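Sortase (Streptomyces avermitilis, PDB 5GO5) is a class E sortase, a cysteine transpeptidase that probably cleaves sorting signals of secreted proteins and joins them to the cell wall. Local coordinates at residues A[65-70]-A[78-83]; A[110-115]-A[177-182]; A[129-134]-A[183-188]. All blocks are in the same frame, centred on the assembly; numbering follows the deposited sequence.

Contact 1: A[65-70]-A[78-83]; sequences KPVLEG and KGLGHY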
loop_
_atom_site.group_PDB
_atom_site.type_symbol
_atom_site.label_atom_id
_atom_site.label_comp_id
_atom_site.label_asym_id
_atom_site.label_seq_id
_atom_site.Cartn_x
_atom_site.Cartn_y
_atom_site.Cartn_z
ATOM N N LYS A 65 -2.672 -8.296 -6.153
ATOM C CA LYS A 65 -1.406 -8.772 -5.603
ATOM C C LYS A 65 -1.563 -9.192 -4.182
ATOM O O LYS A 65 -2.257 -8.512 -3.372
ATOM C CB LYS A 65 -0.328 -7.691 -5.652
ATOM C CG LYS A 65 -0.085 -7.073 -7.028
ATOM C CD LYS A 65 0.472 -8.045 -8.037
ATOM C CE LYS A 65 0.381 -7.428 -9.400
ATOM N NZ LYS A 65 1.002 -8.360 -10.395
ATOM N N PRO A 66 -0.921 -10.307 -3.815
ATOM C CA PRO A 66 -0.908 -10.687 -2.444
ATOM C C PRO A 66 0.037 -9.771 -1.647
ATOM O O PRO A 66 1.048 -9.318 -2.185
ATOM C CB PRO A 66 -0.329 -12.117 -2.482
ATOM C CG PRO A 66 0.608 -12.062 -3.629
ATOM C CD PRO A 66 -0.036 -11.177 -4.638
ATOM N N VAL A 67 -0.354 -9.489 -0.406
ATOM C CA VAL A 67 0.485 -8.728 0.523
ATOM C C VAL A 67 0.938 -9.696 1.594
ATOM O O VAL A 67 0.144 -10.325 2.284
ATOM C CB VAL A 67 -0.229 -7.535 1.137
ATOM C CG1 VAL A 67 0.771 -6.698 1.942
ATOM C CG2 VAL A 67 -0.909 -6.708 0.040
ATOM N N LEU A 68 2.260 -9.782 1.740
ATOM C CA LEU A 68 2.899 -10.676 2.662
ATOM C C LEU A 68 3.511 -9.866 3.791
ATOM O O LEU A 68 3.884 -8.717 3.601
ATOM C CB LEU A 68 4.018 -11.461 1.949
ATOM C CG LEU A 68 3.566 -12.592 1.024
ATOM C CD1 LEU A 68 2.922 -12.026 -0.214
ATOM C CD2 LEU A 68 4.761 -13.443 0.623
ATOM N N GLU A 69 3.657 -10.504 4.962
ATOM C CA GLU A 69 4.274 -9.827 6.080
ATOM C C GLU A 69 5.778 -9.777 5.940
ATOM O O GLU A 69 6.427 -10.823 5.684
ATOM C CB GLU A 69 3.862 -10.519 7.388
ATOM C CG GLU A 69 4.509 -9.957 8.650
ATOM C CD GLU A 69 4.108 -8.530 9.007
ATOM O OE1 GLU A 69 3.659 -7.765 8.122
ATOM O OE2 GLU A 69 4.221 -8.173 10.204
ATOM N N GLY A 70 6.353 -8.601 6.139
ATOM C CA GLY A 70 7.786 -8.447 6.016
ATOM C C GLY A 70 8.268 -7.851 4.736
ATOM O O GLY A 70 7.553 -7.823 3.747
ATOM N N LYS A 78 7.869 -12.564 -4.101
ATOM C CA LYS A 78 6.611 -13.281 -4.153
ATOM C C LYS A 78 5.375 -12.364 -4.204
ATOM O O LYS A 78 4.273 -12.831 -4.457
ATOM C CB LYS A 78 6.446 -14.146 -2.912
ATOM C CG LYS A 78 7.557 -15.152 -2.697
ATOM C CD LYS A 78 7.271 -15.881 -1.406
ATOM C CE LYS A 78 8.407 -16.772 -0.991
ATOM N NZ LYS A 78 7.966 -17.473 0.223
ATOM N N GLY A 79 5.549 -11.096 -3.875
ATOM C CA GLY A 79 4.410 -10.180 -3.814
ATOM C C GLY A 79 4.820 -8.857 -3.176
ATOM O O GLY A 79 5.967 -8.505 -3.124
ATOM N N LEU A 80 3.838 -8.142 -2.697
ATOM C CA LEU A 80 4.090 -6.920 -1.970
ATOM C C LEU A 80 4.422 -7.282 -0.527
ATOM O O LEU A 80 3.943 -8.268 -0.002
ATOM C CB LEU A 80 2.835 -6.093 -1.991
ATOM C CG LEU A 80 2.366 -5.799 -3.397
ATOM C CD1 LEU A 80 1.126 -4.956 -3.355
ATOM C CD2 LEU A 80 3.400 -5.077 -4.237
ATOM N N GLY A 81 5.218 -6.448 0.130
ATOM C CA GLY A 81 5.624 -6.714 1.504
ATOM C C GLY A 81 5.219 -5.601 2.464
ATOM O O GLY A 81 5.482 -4.419 2.180
ATOM N N HIS A 82 4.598 -5.981 3.569
ATOM C CA HIS A 82 4.239 -5.071 4.633
ATOM C C HIS A 82 5.416 -4.858 5.577
ATOM O O HIS A 82 5.947 -5.819 6.105
ATOM C CB HIS A 82 3.058 -5.608 5.415
ATOM C CG HIS A 82 2.697 -4.803 6.606
ATOM N ND1 HIS A 82 2.743 -5.332 7.882
ATOM C CD2 HIS A 82 2.220 -3.544 6.730
ATOM C CE1 HIS A 82 2.349 -4.409 8.747
ATOM N NE2 HIS A 82 1.996 -3.332 8.073
ATOM N N TYR A 83 5.794 -3.591 5.785
ATOM C CA TYR A 83 6.781 -3.271 6.816
ATOM C C TYR A 83 6.286 -3.744 8.186
ATOM O O TYR A 83 5.252 -3.304 8.684
ATOM C CB TYR A 83 7.135 -1.787 6.821
ATOM C CG TYR A 83 7.935 -1.345 5.640
ATOM C CD1 TYR A 83 7.317 -0.895 4.455
ATOM C CD2 TYR A 83 9.321 -1.319 5.708
ATOM C CE1 TYR A 83 8.065 -0.464 3.374
ATOM C CE2 TYR A 83 10.074 -0.939 4.639
ATOM C CZ TYR A 83 9.451 -0.480 3.479
ATOM O OH TYR A 83 10.219 -0.047 2.455
#

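Contact 2: A[110-115]-A[177-182]; sequences DFPKLR and HRLIVW. With SO4 (sulfate ion), chain C.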
loop_
_atom_site.group_PDB
_atom_site.type_symbol
_atom_site.label_atom_id
_atom_site.label_comp_id
_atom_site.label_asym_id
_atom_site.label_seq_id
_atom_site.Cartn_x
_atom_site.Cartn_y
_atom_site.Cartn_z
ATOM N N ASP A 110 3.572 0.628 -13.120
ATOM C CA ASP A 110 2.807 1.827 -13.499
ATOM C C ASP A 110 2.551 2.789 -12.320
ATOM O O ASP A 110 1.665 3.623 -12.379
ATOM C CB ASP A 110 1.481 1.422 -14.138
ATOM C CG ASP A 110 1.659 0.769 -15.520
ATOM O OD1 ASP A 110 2.528 1.203 -16.267
ATOM O OD2 ASP A 110 0.952 -0.203 -15.831
ATOM N N PHE A 111 3.413 2.731 -11.310
ATOM C CA PHE A 111 3.315 3.606 -10.126
ATOM C C PHE A 111 3.204 5.079 -10.480
ATOM O O PHE A 111 2.433 5.803 -9.884
ATOM C CB PHE A 111 4.523 3.341 -9.238
ATOM C CG PHE A 111 4.327 3.702 -7.796
ATOM C CD1 PHE A 111 4.521 4.991 -7.332
ATOM C CD2 PHE A 111 3.953 2.715 -6.882
ATOM C CE1 PHE A 111 4.412 5.289 -5.968
ATOM C CE2 PHE A 111 3.816 3.026 -5.521
ATOM C CZ PHE A 111 4.088 4.293 -5.062
ATOM N N PRO A 112 3.953 5.544 -11.501
ATOM C CA PRO A 112 3.823 6.956 -11.826
ATOM C C PRO A 112 2.437 7.433 -12.272
ATOM O O PRO A 112 2.161 8.642 -12.197
ATOM C CB PRO A 112 4.855 7.136 -12.955
ATOM C CG PRO A 112 5.863 6.107 -12.722
ATOM C CD PRO A 112 5.050 4.917 -12.271
ATOM N N LYS A 113 1.560 6.518 -12.675
ATOM C CA LYS A 113 0.191 6.829 -13.047
ATOM C C LYS A 113 -0.757 7.079 -11.891
ATOM O O LYS A 113 -1.897 7.558 -12.089
ATOM C CB LYS A 113 -0.396 5.718 -13.882
ATOM C CG LYS A 113 0.267 5.529 -15.234
ATOM C CD LYS A 113 -0.323 4.337 -15.964
ATOM C CE LYS A 113 -1.847 4.384 -16.103
ATOM N N LEU A 114 -0.320 6.735 -10.664
ATOM C CA LEU A 114 -1.165 6.996 -9.515
ATOM C C LEU A 114 -1.395 8.497 -9.299
ATOM O O LEU A 114 -0.494 9.300 -9.537
ATOM C CB LEU A 114 -0.561 6.372 -8.237
ATOM C CG LEU A 114 -0.412 4.863 -8.239
ATOM C CD1 LEU A 114 0.450 4.395 -7.083
ATOM C CD2 LEU A 114 -1.793 4.212 -8.261
ATOM N N ARG A 115 -2.600 8.851 -8.890
ATOM C CA ARG A 115 -3.004 10.237 -8.746
ATOM C C ARG A 115 -3.726 10.424 -7.437
ATOM O O ARG A 115 -4.358 9.501 -6.884
ATOM C CB ARG A 115 -3.973 10.642 -9.850
ATOM C CG ARG A 115 -3.548 10.373 -11.277
ATOM C CD ARG A 115 -4.745 10.586 -12.163
ATOM N NE ARG A 115 -4.468 10.296 -13.567
ATOM C CZ ARG A 115 -5.318 10.534 -14.570
ATOM N NH1 ARG A 115 -6.540 11.052 -14.346
ATOM N NH2 ARG A 115 -4.945 10.244 -15.815
ATOM N N HIS A 177 15.884 6.703 -7.667
ATOM C CA HIS A 177 14.974 7.242 -6.657
ATOM C C HIS A 177 13.791 6.305 -6.476
ATOM O O HIS A 177 13.465 5.509 -7.359
ATOM C CB HIS A 177 14.538 8.643 -7.057
ATOM C CG HIS A 177 15.647 9.646 -6.943
ATOM N ND1 HIS A 177 16.653 9.744 -7.881
ATOM C CD2 HIS A 177 15.947 10.545 -5.973
ATOM C CE1 HIS A 177 17.505 10.685 -7.516
ATOM N NE2 HIS A 177 17.105 11.184 -6.359
ATOM N N ARG A 178 13.181 6.373 -5.298
ATOM C CA ARG A 178 11.910 5.657 -5.084
ATOM C C ARG A 178 10.768 6.619 -5.244
ATOM O O ARG A 178 10.933 7.812 -5.095
ATOM C CB ARG A 178 11.870 5.090 -3.671
ATOM C CG ARG A 178 12.950 4.091 -3.416
ATOM C CD ARG A 178 12.870 3.581 -2.006
ATOM N NE ARG A 178 13.786 2.446 -1.850
ATOM C CZ ARG A 178 13.919 1.750 -0.737
ATOM N NH1 ARG A 178 13.157 2.022 0.317
ATOM N NH2 ARG A 178 14.806 0.758 -0.683
ATOM N N LEU A 179 9.577 6.073 -5.486
ATOM C CA LEU A 179 8.383 6.797 -5.478
ATOM C C LEU A 179 7.475 6.324 -4.343
ATOM O O LEU A 179 7.433 5.120 -4.048
ATOM C CB LEU A 179 7.632 6.612 -6.774
ATOM C CG LEU A 179 8.321 7.191 -8.026
ATOM C CD1 LEU A 179 7.460 6.863 -9.229
ATOM C CD2 LEU A 179 8.472 8.679 -7.885
ATOM N N ILE A 180 6.776 7.283 -3.754
ATOM C CA ILE A 180 5.943 7.049 -2.568
ATOM C C ILE A 180 4.579 7.643 -2.837
ATOM O O ILE A 180 4.446 8.759 -3.392
ATOM C CB ILE A 180 6.473 7.745 -1.281
ATOM C CG1 ILE A 180 8.006 7.675 -1.113
ATOM C CG2 ILE A 180 5.722 7.275 -0.020
ATOM C CD1 ILE A 180 8.515 6.299 -0.817
ATOM N N VAL A 181 3.526 6.951 -2.393
ATOM C CA VAL A 181 2.219 7.608 -2.205
ATOM C C VAL A 181 1.708 7.366 -0.780
ATOM O O VAL A 181 2.003 6.333 -0.169
ATOM C CB VAL A 181 1.120 7.158 -3.200
ATOM C CG1 VAL A 181 1.465 7.588 -4.607
ATOM C CG2 VAL A 181 0.889 5.672 -3.131
ATOM N N TRP A 182 0.939 8.328 -0.284
ATOM C CA TRP A 182 0.274 8.233 0.978
ATOM C C TRP A 182 -1.220 8.356 0.806
ATOM O O TRP A 182 -1.692 9.210 0.061
ATOM C CB TRP A 182 0.743 9.318 1.963
ATOM C CG TRP A 182 2.173 9.240 2.357
ATOM C CD1 TRP A 182 2.707 8.487 3.339
ATOM C CD2 TRP A 182 3.266 9.956 1.750
ATOM N NE1 TRP A 182 4.089 8.700 3.413
ATOM C CE2 TRP A 182 4.436 9.624 2.472
ATOM C CE3 TRP A 182 3.361 10.889 0.694
ATOM C CZ2 TRP A 182 5.688 10.147 2.143
ATOM C CZ3 TRP A 182 4.629 11.402 0.357
ATOM C CH2 TRP A 182 5.756 11.041 1.095
HETATM S S SO4 C . 15.541 7.965 -11.051
HETATM O O1 SO4 C . 16.203 9.032 -10.268
HETATM O O2 SO4 C . 14.467 8.607 -11.848
HETATM O O3 SO4 C . 16.511 7.270 -11.932
HETATM O O4 SO4 C . 14.955 6.958 -10.140
#

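Contact 3: A[129-134]-A[183-188]; sequences FTYVID and AHLDST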
loop_
_atom_site.group_PDB
_atom_site.type_symbol
_atom_site.label_atom_id
_atom_site.label_comp_id
_atom_site.label_asym_id
_atom_site.label_seq_id
_atom_site.Cartn_x
_atom_site.Cartn_y
_atom_site.Cartn_z
ATOM N N PHE A 129 -11.210 -2.846 2.766
ATOM C CA PHE A 129 -10.716 -1.542 3.203
ATOM C C PHE A 129 -10.452 -0.724 1.970
ATOM O O PHE A 129 -9.647 -1.137 1.118
ATOM C CB PHE A 129 -9.394 -1.730 3.981
ATOM C CG PHE A 129 -9.515 -2.565 5.222
ATOM C CD1 PHE A 129 -9.452 -3.958 5.156
ATOM C CD2 PHE A 129 -9.738 -1.959 6.465
ATOM C CE1 PHE A 129 -9.568 -4.735 6.315
ATOM C CE2 PHE A 129 -9.835 -2.735 7.632
ATOM C CZ PHE A 129 -9.755 -4.114 7.544
ATOM N N THR A 130 -11.050 0.468 1.876
ATOM C CA THR A 130 -10.770 1.370 0.787
ATOM C C THR A 130 -9.993 2.554 1.298
ATOM O O THR A 130 -10.538 3.338 2.079
ATOM C CB THR A 130 -12.058 1.892 0.113
ATOM O OG1 THR A 130 -12.784 0.773 -0.409
ATOM C CG2 THR A 130 -11.750 2.811 -1.013
ATOM N N TYR A 131 -8.744 2.677 0.835
ATOM C CA TYR A 131 -7.928 3.836 1.086
ATOM C C TYR A 131 -7.949 4.774 -0.111
ATOM O O TYR A 131 -8.103 4.325 -1.255
ATOM C CB TYR A 131 -6.494 3.422 1.388
ATOM C CG TYR A 131 -6.262 2.717 2.693
ATOM C CD1 TYR A 131 -6.448 1.340 2.829
ATOM C CD2 TYR A 131 -5.831 3.423 3.843
ATOM C CE1 TYR A 131 -6.188 0.678 4.037
ATOM C CE2 TYR A 131 -5.567 2.761 5.039
ATOM C CZ TYR A 131 -5.751 1.399 5.142
ATOM O OH TYR A 131 -5.448 0.808 6.362
ATOM N N VAL A 132 -7.756 6.058 0.132
ATOM C CA VAL A 132 -7.719 7.056 -0.948
ATOM C C VAL A 132 -6.423 7.840 -0.905
ATOM O O VAL A 132 -6.066 8.365 0.130
ATOM C CB VAL A 132 -8.908 8.000 -0.836
ATOM C CG1 VAL A 132 -8.790 9.128 -1.886
ATOM C CG2 VAL A 132 -10.177 7.210 -1.066
ATOM N N ILE A 133 -5.737 7.905 -2.027
ATOM C CA ILE A 133 -4.450 8.596 -2.134
ATOM C C ILE A 133 -4.580 10.098 -1.947
ATOM O O ILE A 133 -5.415 10.751 -2.608
ATOM C CB ILE A 133 -3.743 8.271 -3.459
ATOM C CG1 ILE A 133 -3.342 6.795 -3.475
ATOM C CG2 ILE A 133 -2.528 9.167 -3.652
ATOM C CD1 ILE A 133 -2.718 6.303 -4.759
ATOM N N ASP A 134 -3.788 10.648 -1.030
ATOM C CA ASP A 134 -3.789 12.114 -0.812
ATOM C C ASP A 134 -2.562 12.810 -1.350
ATOM O O ASP A 134 -2.629 14.000 -1.737
ATOM C CB ASP A 134 -3.886 12.410 0.649
ATOM C CG ASP A 134 -5.181 11.968 1.246
ATOM O OD1 ASP A 134 -6.246 12.425 0.798
ATOM O OD2 ASP A 134 -5.159 11.106 2.144
ATOM N N ALA A 183 -1.952 7.566 1.577
ATOM C CA ALA A 183 -3.390 7.479 1.503
ATOM C C ALA A 183 -4.013 7.417 2.898
ATOM O O ALA A 183 -3.365 6.990 3.862
ATOM C CB ALA A 183 -3.764 6.243 0.706
ATOM N N HIS A 184 -5.303 7.713 2.993
ATOM C CA HIS A 184 -6.041 7.538 4.228
ATOM C C HIS A 184 -7.254 6.603 4.024
ATOM O O HIS A 184 -7.766 6.451 2.909
ATOM C CB HIS A 184 -6.538 8.868 4.798
ATOM C CG HIS A 184 -7.699 9.425 4.045
ATOM N ND1 HIS A 184 -7.556 10.181 2.900
ATOM C CD2 HIS A 184 -9.028 9.258 4.220
ATOM C CE1 HIS A 184 -8.754 10.470 2.414
ATOM N NE2 HIS A 184 -9.659 9.933 3.202
ATOM N N LEU A 185 -7.670 5.965 5.104
ATOM C CA LEU A 185 -8.775 5.015 5.053
ATOM C C LEU A 185 -10.082 5.782 4.873
ATOM O O LEU A 185 -10.440 6.620 5.712
ATOM C CB LEU A 185 -8.818 4.156 6.299
ATOM C CG LEU A 185 -9.882 3.046 6.287
ATOM C CD1 LEU A 185 -9.636 2.049 5.152
ATOM C CD2 LEU A 185 -9.986 2.398 7.662
ATOM N N ASP A 186 -10.778 5.522 3.771
ATOM C CA ASP A 186 -12.059 6.178 3.485
ATOM C C ASP A 186 -13.241 5.387 3.946
ATOM O O ASP A 186 -14.203 5.959 4.473
ATOM C CB ASP A 186 -12.169 6.449 1.991
ATOM C CG ASP A 186 -13.500 7.144 1.604
ATOM O OD1 ASP A 186 -13.675 8.296 1.945
ATOM O OD2 ASP A 186 -14.364 6.474 1.046
ATOM N N SER A 187 -13.213 4.074 3.748
ATOM C CA SER A 187 -14.372 3.250 4.035
ATOM C C SER A 187 -13.983 1.809 4.288
ATOM O O SER A 187 -12.890 1.377 3.930
ATOM C CB SER A 187 -15.395 3.399 2.926
ATOM O OG SER A 187 -14.876 3.025 1.703
ATOM N N THR A 188 -14.882 1.119 4.965
ATOM C CA THR A 188 -14.798 -0.323 5.171
ATOM C C THR A 188 -16.156 -0.928 4.834
ATOM O O THR A 188 -17.186 -0.269 4.968
ATOM C CB THR A 188 -14.468 -0.701 6.626
ATOM O OG1 THR A 188 -15.440 -0.093 7.543
ATOM C CG2 THR A 188 -13.108 -0.299 6.991
#

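Contact 1: A[65-70]-A[78-83]
Glu69 and His82 meet side by side at the C-terminal end of two parallel strands, 65-69 and 80-82. From CB, the Glu69 chain sets out with CG anti to the backbone N (chi1 177°) and turns at chi2 (66°), which brings the carboxylate to the edge of the imidazole with the two planes 16° apart. CD lies 3.7 Å from His82 ND1, in the plane of the ring. OE1 accepts a nearly straight hydrogen bond from His82 ND1, 2.6 Å, through its syn lone pair; OE2 stays 4.0 Å from ND1. The other ring nitrogen, His82 NE2, is hydrogen-bonded to Ala87 O.

The backbone hydrogen bonds alternate as in a parallel pair: Leu80 N to Pro66 O, Leu68 N to Leu80 O at 2.9 Å, His82 N to Leu68 O at 2.8 Å, then Gly70 N to His82 O. Helix 73-76 links the strands, making a beta-alpha-beta unit of the sortase barrel. On the other face from Glu69, Leu68 CD2 rests 4.0 Å from Lys78 CB, the two side chains crossing at about a right angle.

Bonds at both nitrogens should hold the ring's rotation; as Ala87 O and Glu69 OE1 are both acceptors, His82 is probably protonated on both, an imidazolium beside a buried carboxylate.

Contact 2: A[110-115]-A[177-182]
Phe111 brings the CD1-CE1-CZ side of its ring to the strand that begins at Arg178, touching both side chains and backbone. CD1 comes to 3.6 Å from Leu179 CB, CE1 to 4.0 Å from Val181 CG1, and the far atom CZ to 3.8 Å from Val181 N, which sits at the ring edge near its plane. Phe111 and Leu179 run past each other in opposite directions, and a chi1 of -157° swings CG of Phe111 away from the backbone N and reaches the ring across to the strand. Beside it, Pro112 CG meets Leu179 CD1 at 3.9 Å, the two side chains at about a right angle. Leu114 approaches Val181 crosswise as well: its CD1 is 4.2 Å from Val181 CG1 and also covers one face of the Phe111 ring, 3.8 Å above its centre. No hydrogen bond spans the two segments, so this layer is held by apolar packing.

The arrangement is a short 3-10 turn around Phe111-Lys113, in the long connection between strands 93-98 and 119-123, folded onto strand 178-190 of the sortase beta-barrel. The turn is shaped by two backbone hydrogen bonds, Leu114 N to Phe111 O at 3.0 Å and Lys113 N to Asp110 O, which present Phe111 and Leu114 toward the strand together.

Farther out, Phe108 meets the Phe111 ring edge-to-face and Leu166 of strand 162-167 also touches it. Arg101, part of the glycine pocket, is touched by both Pro112 and Leu179, while Leu179 N bonds to Thr168 OG1. At the start of the 177-182 segment a sulfate, probably from the crystallisation liquor, is gripped twice by His177: its backbone N reaches O4 at 2.7 Å with an N-H...O angle of 167°, and ND1 points to O1 near the ring plane.

Contact 3: A[129-134]-A[183-188]
The Tyr131 ring carries the CD1 methyl of Leu185 over one face, a CH-pi contact 3.8 Å from the centroid and 9° off the ring normal. That same methyl lies at the edge of the Phe129 ring, bridging the two aromatics, while Thr188 CG2 approaches Phe129 CD2 obliquely. At the edge of the third flat group, the His184 imidazole, stands the carboxylate of Asp134, the planes 10° apart; ND1 donates a hydrogen bond to Asp134 OD2 (2.7 Å), at its syn lone pair. His184 CG sits between the backbone N and the carbonyl carbon (chi1 75°), which brings the ring nearer the neighbouring strand and ND1 to Asp134.

Strands 127-140 and 178-190 run antiparallel here, as neighbours in the sortase barrel. Val132 and His184 form a hydrogen-bonded pair, Val132 N reaching His184 O at 2.8 Å. Farther along, Asp186 N (2.8 Å) and Ser187 N (3.2 Å) both donate to Thr130 O, the mark of a classic beta bulge. Tyr131 OH is hydrogen-bonded to Gly90 N, beyond the strand pair. Replacing Tyr131 with an alanine would remove the ring and is likely to leave the Leu185 methyl without its aromatic face and Gly90 N without this acceptor.

Asp134 OD2 is also bonded to Tyr157 OH, so one oxygen serves two partners. The nearly straight, nearly in-plane bond should restrict rotation of the His184 ring, and the negative charge would probably stabilise a protonated imidazole.

Contacts 2 and 3 lie in succession on strand 178-190, their centres about 16 Å apart, and meet where Trp182 O stands 2.8 Å from Asp134 N, a probable hydrogen bond. Contact 1 belongs to another part of the same sheet, its centre about 17 Å from that of contact 2 and about 18 Å from that of contact 3, across the chain's centre from the latter; it touches contact 2 where Tyr83 OH packs 4.2 Å from Arg178 NH1. Contacts 1 and 2 approach the predicted active site: the side chains of Leu80 and Phe111 lie about 7 and 10 Å from that of His100, and Phe111 about 8 Å from the bound glycine. Contact 3 is remote.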